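Local coordinates for protein EvdMO1 (Micromonospora carbonacea, PDB 5T39) that probably transfers a methyl group from S-adenosyl-L-methionine to a sugar intermediate of everninomicin biosynthesis, as the methyltransferase domain of a fused methyltransferase-oxidase, at residues D190-K195 against R218-A223; Q28-E33 against V117-G122. One frame throughout, in Å; residues are numbered along the deposited sequence.

Contact 1. Residues D190-K195 against R218-A223; sequences DGYSVK and RASLFA
Ser-220 faces the start of strand 192-198 and takes its one hydrogen bond across the contact: the backbone N of Ser-193 gives its hydrogen to Ser-220 OG at 2.9 Å, bent moderately to 156°. The hydroxyl lies beside the helix backbone N and opposite the carbonyl carbon (chi1 -63°) and is also hydrogen-bonded to Asp-217 OD1, so that two bonds grip the hydroxyl of this buried serine. The CB of Ser-193 packs against the same oxygen, 3.6 Å from Ser-220 OG. The backbone carbonyl of Ser-220 meets Tyr-192 obliquely, with Ser-220 O 3.7 Å from Tyr-192 CD1. Strand 192-198 is the middle member of a three-stranded antiparallel sheet inserted between strand 172-180 and helix 218-228 of the Rossmann-like methyltransferase fold; the helix follows that insert in the chain, and the axes of strand 192-195 and helix 218-223 approach to 7.3 Å at a crossing angle of -124°. One turn beyond Ser-220, Ala-223 puts its methyl at the edge of the tyrosine ring, near the ring plane, with CB 4.0 Å from Tyr-192 CE1. The phenol OH reaches further along the helix to Asn-227, and Trp-160 stacks on the ring. With an alanine here the ring is gone, which would probably leave a gap between Ser-220, Ala-223 and Trp-160 and cost Asn-227 its phenol partner.

Contact 2. Residues Q28-E33 against V117-G122; sequences QRRAKE and VMEVHG
Arg-30 reaches across from helix 24-33 and sets one corner of its guanidinium against the carboxylate of Glu-119, with Arg-30 NH2 2.8 Å from Glu-119 OE1 in a salt bridge. The hydrogen bond is straight, and the oxygen sits at the edge of the guanidinium in its plane. The carboxylate is used less ideally: OE1 is approached from 51° above the carboxylate plane, and the two flat groups are turned 72° apart. The bridge is therefore a single bond and not a paired, side-by-side one; Arg-30 NH1 stays 3.6 Å from Glu-119 OE1. The long reach comes from a stretched arginine, its CG opposite the backbone N (chi1 -164°) and its chain extended as far as NE. Glu-119 is extended too, and the two side chains cross at about a right angle. Helix 108-121 is the connection of a beta-alpha-beta unit of the Rossmann-like fold, joining the neighbouring parallel strands 100-105 and 126-130, and it ends in a Schellman motif at Gly-122. Met-22 touches both bridge partners, and Phe-116 packs against Arg-30. Both bridge residues have two conformers, so this bridge, made by one of them, may not be permanently formed. On the N-terminal helix itself, Arg-29 spans one turn to Glu-33, with Arg-29 NH1 3.2 Å from Glu-33 OE1, while its NH2 pairs with Glu-26.

From the N terminus, contact 2 opens first: helix 24-33 is linked to the end of helix 108-121 over a loop of 83 residues that includes the sheet of strands 41-43 and 46-49 and the first two strands of the central sheet. Contact 1 opens only after that loop has closed and ties strand 192-198 to helix 218-228 across 22 residues. The two are in series, neither nested nor crossed. Contacts 1 and 2 have centres about 41 Å apart, on opposite sides of the chain's centre. Contact 2 links the N-terminal helix to the edge of the Rossmann-like core by a surface salt bridge, while contact 1 joins the inserted antiparallel sheet to the helix that follows it.

Contact 1. Residues D190-K195 against R218-A223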
# COMPACT_ATOMS: atom_id res chain seq x y z
N ASP A 190 22.12 9.37 2.42
CA ASP A 190 21.78 10.17 1.24
C ASP A 190 21.27 11.55 1.64
O ASP A 190 20.35 12.10 1.03
CB ASP A 190 20.79 9.47 0.30
CG ASP A 190 20.62 10.24 -1.02
OD1 ASP A 190 21.56 10.99 -1.39
OD2 ASP A 190 19.55 10.12 -1.65
N GLY A 191 21.89 12.13 2.67
CA GLY A 191 21.52 13.45 3.12
C GLY A 191 20.20 13.55 3.86
O GLY A 191 19.84 14.66 4.27
N TYR A 192 19.48 12.46 4.05
CA TYR A 192 18.21 12.45 4.76
C TYR A 192 18.44 12.06 6.21
O TYR A 192 19.30 11.23 6.52
CB TYR A 192 17.25 11.45 4.11
CG TYR A 192 16.92 11.79 2.67
CD1 TYR A 192 16.17 12.91 2.36
CD2 TYR A 192 17.34 10.97 1.63
CE1 TYR A 192 15.86 13.22 1.05
CE2 TYR A 192 17.03 11.27 0.32
CZ TYR A 192 16.29 12.40 0.05
OH TYR A 192 15.95 12.73 -1.25
N SER A 193 17.66 12.67 7.10
CA SER A 193 17.69 12.32 8.52
C SER A 193 16.77 11.14 8.77
O SER A 193 15.58 11.20 8.43
CB SER A 193 17.27 13.51 9.38
OG SER A 193 18.17 14.59 9.22
N VAL A 194 17.33 10.08 9.36
CA VAL A 194 16.67 8.78 9.43
C VAL A 194 16.73 8.21 10.84
O VAL A 194 17.75 8.31 11.53
CB VAL A 194 17.27 7.78 8.42
CG1 VAL A 194 17.01 8.25 7.01
CG2 VAL A 194 18.76 7.56 8.64
N LYS A 195 15.64 7.57 11.23
CA LYS A 195 15.56 6.72 12.41
C LYS A 195 15.68 5.29 11.92
O LYS A 195 14.77 4.77 11.27
CB LYS A 195 14.25 6.95 13.17
CG LYS A 195 14.21 6.21 14.49
CD LYS A 195 13.05 6.60 15.37
CE LYS A 195 13.12 5.88 16.72
NZ LYS A 195 14.45 6.04 17.39
N ARG A 218 10.14 14.81 9.36
CA ARG A 218 9.20 15.45 8.44
C ARG A 218 9.93 16.16 7.31
O ARG A 218 9.54 16.06 6.15
CB ARG A 218 8.28 16.44 9.17
CG ARG A 218 7.05 16.77 8.34
CD ARG A 218 6.19 17.83 9.02
NE ARG A 218 4.89 18.01 8.37
CZ ARG A 218 4.67 18.76 7.29
NH1 ARG A 218 5.65 19.45 6.71
NH2 ARG A 218 3.44 18.86 6.80
N ALA A 219 10.98 16.92 7.65
CA ALA A 219 11.69 17.65 6.62
C ALA A 219 12.27 16.70 5.59
O ALA A 219 12.27 16.99 4.39
CB ALA A 219 12.80 18.50 7.24
N SER A 220 12.79 15.56 6.03
CA SER A 220 13.39 14.62 5.09
C SER A 220 12.33 13.93 4.25
O SER A 220 12.59 13.62 3.09
CB SER A 220 14.26 13.61 5.83
OG SER A 220 15.34 14.25 6.47
N LEU A 221 11.15 13.66 4.81
CA LEU A 221 10.06 13.11 4.02
C LEU A 221 9.68 14.07 2.89
O LEU A 221 9.53 13.65 1.74
CB LEU A 221 8.86 12.82 4.91
CG LEU A 221 7.60 12.37 4.17
CD1 LEU A 221 7.83 11.08 3.40
CD2 LEU A 221 6.44 12.23 5.15
N PHE A 222 9.51 15.35 3.22
CA PHE A 222 9.14 16.31 2.19
C PHE A 222 10.27 16.50 1.19
O PHE A 222 10.02 16.62 -0.02
CB PHE A 222 8.66 17.62 2.82
CG PHE A 222 7.22 17.56 3.24
CD1 PHE A 222 6.25 18.24 2.52
CD2 PHE A 222 6.81 16.80 4.32
CE1 PHE A 222 4.91 18.17 2.87
CE2 PHE A 222 5.47 16.70 4.65
CZ PHE A 222 4.52 17.39 3.93
N ALA A 223 11.52 16.52 1.66
CA ALA A 223 12.64 16.61 0.72
C ALA A 223 12.69 15.40 -0.20
O ALA A 223 12.95 15.53 -1.40
CB ALA A 223 13.96 16.76 1.48

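Contact 2. Residues Q28-E33 against V117-G122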
# COMPACT_ATOMS: atom_id res chain seq x y z
N GLN A 28 -15.82 -21.17 2.13
CA GLN A 28 -15.53 -21.55 3.50
C GLN A 28 -14.23 -22.34 3.61
O GLN A 28 -13.38 -22.05 4.45
CB GLN A 28 -16.70 -22.36 4.06
CG GLN A 28 -16.53 -22.77 5.51
CD GLN A 28 -17.72 -23.52 6.08
OE1 GLN A 28 -18.59 -24.00 5.35
NE2 GLN A 28 -17.75 -23.65 7.40
N ARG A 29 -14.07 -23.35 2.76
CA ARG A 29 -12.89 -24.21 2.84
C ARG A 29 -11.63 -23.39 2.60
O ARG A 29 -10.63 -23.52 3.33
CB ARG A 29 -12.99 -25.33 1.81
CG ARG A 29 -11.85 -26.32 1.92
CD ARG A 29 -11.63 -27.12 0.63
NE ARG A 29 -11.17 -26.24 -0.44
CZ ARG A 29 -9.94 -25.76 -0.54
NH1 ARG A 29 -8.99 -26.09 0.32
NH2 ARG A 29 -9.66 -24.93 -1.53
N ARG A 30 -11.65 -22.57 1.56
CA ARG A 30 -10.45 -21.85 1.17
C ARG A 30 -10.13 -20.74 2.16
O ARG A 30 -8.97 -20.53 2.52
CB ARG A 30 -10.62 -21.33 -0.24
CG ARG A 30 -9.34 -20.92 -0.90
CD ARG A 30 -9.54 -20.90 -2.41
NE ARG A 30 -8.53 -20.09 -3.04
CZ ARG A 30 -8.67 -19.53 -4.23
NH1 ARG A 30 -7.70 -18.78 -4.70
NH2 ARG A 30 -9.79 -19.71 -4.93
N ALA A 31 -11.15 -20.01 2.64
CA ALA A 31 -10.90 -18.98 3.64
C ALA A 31 -10.26 -19.58 4.88
O ALA A 31 -9.36 -18.98 5.48
CB ALA A 31 -12.19 -18.25 4.01
N LYS A 32 -10.71 -20.78 5.27
CA LYS A 32 -10.13 -21.45 6.42
C LYS A 32 -8.68 -21.86 6.16
O LYS A 32 -7.80 -21.68 7.01
CB LYS A 32 -10.98 -22.67 6.81
CG LYS A 32 -10.45 -23.44 7.97
CD LYS A 32 -11.36 -24.62 8.31
CE LYS A 32 -10.83 -25.47 9.45
NZ LYS A 32 -10.96 -24.76 10.75
N GLU A 33 -8.42 -22.43 4.99
CA GLU A 33 -7.07 -22.83 4.63
C GLU A 33 -6.12 -21.65 4.65
O GLU A 33 -4.94 -21.81 4.96
CB GLU A 33 -7.08 -23.47 3.25
CG GLU A 33 -5.76 -24.04 2.81
CD GLU A 33 -5.91 -24.82 1.53
OE1 GLU A 33 -6.43 -24.24 0.55
OE2 GLU A 33 -5.57 -26.02 1.50
N VAL A 117 -9.60 -13.29 -2.68
CA VAL A 117 -10.58 -12.21 -2.62
C VAL A 117 -11.01 -11.79 -4.02
O VAL A 117 -12.20 -11.62 -4.30
CB VAL A 117 -10.01 -11.04 -1.80
CG1 VAL A 117 -10.88 -9.79 -1.91
CG2 VAL A 117 -9.84 -11.45 -0.34
N MET A 118 -10.04 -11.60 -4.92
CA MET A 118 -10.39 -11.16 -6.27
C MET A 118 -11.23 -12.21 -6.99
O MET A 118 -12.12 -11.86 -7.77
CB MET A 118 -9.16 -10.85 -7.11
CG MET A 118 -8.30 -9.76 -6.55
SD MET A 118 -9.15 -8.24 -6.07
CE MET A 118 -8.23 -7.92 -4.57
N GLU A 119 -10.91 -13.48 -6.80
CA GLU A 119 -11.69 -14.53 -7.45
C GLU A 119 -13.12 -14.57 -6.90
O GLU A 119 -14.08 -14.68 -7.67
CB GLU A 119 -11.01 -15.89 -7.30
CG GLU A 119 -11.76 -16.95 -8.07
CD GLU A 119 -11.07 -18.29 -8.14
OE1 GLU A 119 -10.04 -18.49 -7.48
OE2 GLU A 119 -11.60 -19.17 -8.85
N VAL A 120 -13.28 -14.48 -5.58
CA VAL A 120 -14.62 -14.51 -4.99
C VAL A 120 -15.46 -13.36 -5.53
O VAL A 120 -16.66 -13.53 -5.79
CB VAL A 120 -14.53 -14.48 -3.46
CG1 VAL A 120 -15.90 -14.29 -2.83
CG2 VAL A 120 -13.87 -15.74 -2.93
N HIS A 121 -14.87 -12.18 -5.67
CA HIS A 121 -15.58 -10.99 -6.09
C HIS A 121 -15.64 -10.82 -7.60
O HIS A 121 -16.31 -9.90 -8.08
CB HIS A 121 -14.94 -9.74 -5.45
CG HIS A 121 -15.26 -9.60 -4.00
ND1 HIS A 121 -16.34 -8.88 -3.55
CD2 HIS A 121 -14.65 -10.09 -2.90
CE1 HIS A 121 -16.38 -8.93 -2.24
NE2 HIS A 121 -15.37 -9.66 -1.81
N GLY A 122 -14.97 -11.67 -8.37
CA GLY A 122 -14.98 -11.52 -9.82
C GLY A 122 -14.33 -10.25 -10.32
O GLY A 122 -14.78 -9.67 -11.32